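Local coordinates for putative exported protein (Aeromonas hydrophila subsp. hydrophila, PDB 4PJ2) that probably inhibits i-type lysozyme in the periplasm and carries a bound magnesium ion, at residues 57-65 with 77-85. Numbering follows the deposited sequence. Where two conformers were deposited one is given.
Sequences RDGSIKELK and LIVVVESAG
Leu64 and Val79 lie side by side on one face of a two-stranded antiparallel pairing and point the same way. Leu64 CD2 touches both methyls of Val79, coming to 3.9 Å from CG2. Ile61 reaches the same valine obliquely, and its CD1 stands 4.1 Å from Val79 CG1. Val81 completes this apolar row. Its CG1, anti to the backbone N (chi1 176°), is directed at the turn before strand 60-67 and comes within 3.4 Å of Asp58 O. Tyr32 and Val19 of the other sheet pack on this row, Tyr32 on Ile61 and Val79, Val19 on Ile61 and Leu64.

On the other face Glu63 runs alongside Val80. Its CG is wedged between the backbone N and the carbonyl carbon (chi1 73°), which lays it 3.9 Å from Val80 CB. The extended chain then carries the carboxylate to Lys65, where OE2 and NZ form a salt bridge whose hydrogen bond is weak, at 3.3 Å.

Six backbone hydrogen bonds join the strands. Lys62 N donates to Val80 O at 2.8 Å, while Val80 N donates to Glu63 O nearly along the carbonyl axis. Lys62 and Glu63 thus both face Val80, and the register shifts by one. At the open end, Gly59 CA makes a CA-H...O contact with Glu82 O at 3.1 Å, where there is no room for a side chain. Arg57 NH1 donates to Gly59 O at 2.8 Å, and its NH2 makes a salt bridge with Glu25. One water donates to Asp58 OD1 and accepts from Ala84 N, bridging the segments. Glu82 OE1 and Ser83 O form hydrogen bonds with side chains of another protein's chain. Ser83 OG accepts from Gly85 N, an ST turn.

The whole is a beta hairpin with a classic bulge, whose connecting loop, with Glu76 at the start of strand 76-82, binds the magnesium ion.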
loop_
_atom_site.group_PDB
_atom_site.type_symbol
_atom_site.label_atom_id
_atom_site.label_comp_id
_atom_site.label_asym_id
_atom_site.label_seq_id
_atom_site.Cartn_x
_atom_site.Cartn_y
_atom_site.Cartn_z
ATOM N N ARG A 57 -0.525 8.077 3.061
ATOM C CA ARG A 57 -0.773 6.654 2.893
ATOM C C ARG A 57 0.249 6.035 2.010
ATOM O O ARG A 57 0.520 6.473 0.899
ATOM C CB ARG A 57 -2.151 6.314 2.364
ATOM C CG ARG A 57 -2.464 6.960 1.084
ATOM C CD ARG A 57 -3.792 6.496 0.412
ATOM N NE ARG A 57 -3.955 7.327 -0.771
ATOM C CZ ARG A 57 -3.613 7.008 -2.008
ATOM N NH1 ARG A 57 -3.155 5.809 -2.311
ATOM N NH2 ARG A 57 -3.771 7.900 -2.971
ATOM N N ASP A 58 0.810 4.961 2.535
ATOM C CA ASP A 58 1.781 4.178 1.805
ATOM C C ASP A 58 1.087 2.961 1.238
ATOM O O ASP A 58 1.229 1.823 1.744
ATOM C CB ASP A 58 2.939 3.779 2.686
ATOM C CG ASP A 58 3.952 2.985 1.934
ATOM O OD1 ASP A 58 3.974 3.075 0.682
ATOM O OD2 ASP A 58 4.722 2.266 2.583
ATOM N N GLY A 59 0.307 3.201 0.205
ATOM C CA GLY A 59 -0.435 2.178 -0.483
ATOM C C GLY A 59 -1.870 2.593 -0.586
ATOM O O GLY A 59 -2.185 3.780 -0.564
ATOM N N SER A 60 -2.738 1.608 -0.702
ATOM C CA SER A 60 -4.177 1.803 -0.828
ATOM C C SER A 60 -4.888 1.425 0.469
ATOM O O SER A 60 -4.488 0.475 1.154
ATOM C CB SER A 60 -4.715 0.902 -1.937
ATOM O OG SER A 60 -3.902 0.959 -3.087
ATOM N N ILE A 61 -5.957 2.129 0.800
ATOM C CA ILE A 61 -6.719 1.766 1.977
ATOM C C ILE A 61 -7.363 0.424 1.720
ATOM O O ILE A 61 -8.029 0.218 0.698
ATOM C CB ILE A 61 -7.784 2.802 2.282
ATOM C CG1 ILE A 61 -7.124 4.140 2.649
ATOM C CG2 ILE A 61 -8.682 2.315 3.410
ATOM C CD1 ILE A 61 -8.094 5.250 2.997
ATOM N N LYS A 62 -7.148 -0.491 2.656
ATOM C CA LYS A 62 -7.599 -1.863 2.539
ATOM C C LYS A 62 -8.886 -2.078 3.321
ATOM O O LYS A 62 -9.782 -2.769 2.854
ATOM C CB LYS A 62 -6.505 -2.785 3.067
ATOM C CG LYS A 62 -6.840 -4.268 2.973
ATOM C CD LYS A 62 -5.906 -5.131 3.823
ATOM C CE LYS A 62 -6.403 -6.575 3.936
ATOM N NZ LYS A 62 -5.768 -7.275 5.075
ATOM N N GLU A 63 -8.970 -1.501 4.515
ATOM C CA GLU A 63 -10.148 -1.689 5.359
ATOM C C GLU A 63 -10.163 -0.681 6.503
ATOM O O GLU A 63 -9.126 -0.123 6.874
ATOM C CB GLU A 63 -10.208 -3.115 5.901
ATOM C CG GLU A 63 -9.196 -3.411 6.971
ATOM C CD GLU A 63 -9.343 -4.820 7.536
ATOM O OE1 GLU A 63 -8.303 -5.482 7.712
ATOM O OE2 GLU A 63 -10.483 -5.261 7.815
ATOM N N LEU A 64 -11.355 -0.472 7.048
ATOM C CA LEU A 64 -11.558 0.344 8.239
ATOM C C LEU A 64 -12.034 -0.601 9.331
ATOM O O LEU A 64 -12.871 -1.475 9.077
ATOM C CB LEU A 64 -12.644 1.394 8.012
ATOM C CG LEU A 64 -12.430 2.290 6.796
ATOM C CD1 LEU A 64 -13.561 3.307 6.745
ATOM C CD2 LEU A 64 -11.076 2.998 6.817
ATOM N N LYS A 65 -11.522 -0.404 10.540
ATOM C CA LYS A 65 -11.983 -1.166 11.697
ATOM C C LYS A 65 -12.394 -0.217 12.808
ATOM O O LYS A 65 -11.816 0.857 12.969
ATOM C CB LYS A 65 -10.879 -2.086 12.215
ATOM C CG LYS A 65 -10.326 -3.071 11.210
ATOM C CD LYS A 65 -9.161 -3.839 11.833
ATOM C CE LYS A 65 -8.608 -4.895 10.899
ATOM N NZ LYS A 65 -9.479 -6.101 10.824
ATOM N N LEU A 77 -11.030 4.383 15.626
ATOM C CA LEU A 77 -11.014 4.070 14.211
ATOM C C LEU A 77 -9.629 3.653 13.811
ATOM O O LEU A 77 -8.661 4.334 14.137
ATOM C CB LEU A 77 -11.414 5.311 13.413
ATOM C CG LEU A 77 -11.250 5.213 11.892
ATOM C CD1 LEU A 77 -12.196 4.221 11.254
ATOM C CD2 LEU A 77 -11.414 6.594 11.273
ATOM N N ILE A 78 -9.547 2.543 13.093
ATOM C CA ILE A 78 -8.271 2.078 12.550
ATOM C C ILE A 78 -8.382 2.052 11.043
ATOM O O ILE A 78 -9.278 1.435 10.492
ATOM C CB ILE A 78 -7.864 0.688 13.089
ATOM C CG1 ILE A 78 -7.802 0.728 14.616
ATOM C CG2 ILE A 78 -6.508 0.285 12.482
ATOM C CD1 ILE A 78 -9.044 0.203 15.326
ATOM N N VAL A 79 -7.477 2.768 10.379
ATOM C CA VAL A 79 -7.412 2.780 8.924
ATOM C C VAL A 79 -6.211 1.944 8.508
ATOM O O VAL A 79 -5.083 2.263 8.874
ATOM C CB VAL A 79 -7.291 4.211 8.354
ATOM C CG1 VAL A 79 -7.243 4.179 6.834
ATOM C CG2 VAL A 79 -8.457 5.075 8.821
ATOM N N VAL A 80 -6.467 0.859 7.776
ATOM C CA VAL A 80 -5.422 -0.080 7.373
ATOM C C VAL A 80 -5.085 0.149 5.915
ATOM O O VAL A 80 -5.968 0.216 5.082
ATOM C CB VAL A 80 -5.857 -1.547 7.565
ATOM C CG1 VAL A 80 -4.700 -2.472 7.197
ATOM C CG2 VAL A 80 -6.318 -1.787 8.991
ATOM N N VAL A 81 -3.795 0.239 5.628
ATOM C CA VAL A 81 -3.298 0.546 4.292
ATOM C C VAL A 81 -2.338 -0.548 3.844
ATOM O O VAL A 81 -1.488 -0.970 4.619
ATOM C CB VAL A 81 -2.570 1.908 4.287
ATOM C CG1 VAL A 81 -1.946 2.230 2.929
ATOM C CG2 VAL A 81 -3.552 3.012 4.664
ATOM N N GLU A 82 -2.477 -0.974 2.592
ATOM C CA GLU A 82 -1.677 -2.055 2.004
ATOM C C GLU A 82 -0.712 -1.473 0.968
ATOM O O GLU A 82 -1.148 -0.829 0.020
ATOM C CB GLU A 82 -2.624 -3.068 1.336
ATOM C CG GLU A 82 -1.981 -4.108 0.407
ATOM C CD GLU A 82 -3.006 -5.032 -0.244
ATOM O OE1 GLU A 82 -3.600 -4.648 -1.277
ATOM O OE2 GLU A 82 -3.218 -6.146 0.279
ATOM N N SER A 83 0.579 -1.744 1.121
ATOM C CA SER A 83 1.590 -1.300 0.165
ATOM C C SER A 83 1.301 -1.836 -1.217
ATOM O O SER A 83 0.868 -2.997 -1.365
ATOM C CB SER A 83 2.976 -1.781 0.577
ATOM O OG SER A 83 3.895 -1.446 -0.449
ATOM N N ALA A 84 1.580 -1.026 -2.231
ATOM C CA ALA A 84 1.413 -1.412 -3.626
ATOM C C ALA A 84 2.522 -2.323 -4.121
ATOM O O ALA A 84 2.383 -2.883 -5.190
ATOM C CB ALA A 84 1.350 -0.177 -4.524
ATOM N N GLY A 85 3.624 -2.419 -3.374
ATOM C CA GLY A 85 4.725 -3.295 -3.746
ATOM C C GLY A 85 4.383 -4.756 -3.513
ATOM O O GLY A 85 3.379 -5.077 -2.871
HETATM O O HOH W 1 2.699 1.602 -1.666
HETATM O O HOH W 2 -1.827 -1.014 -2.800
#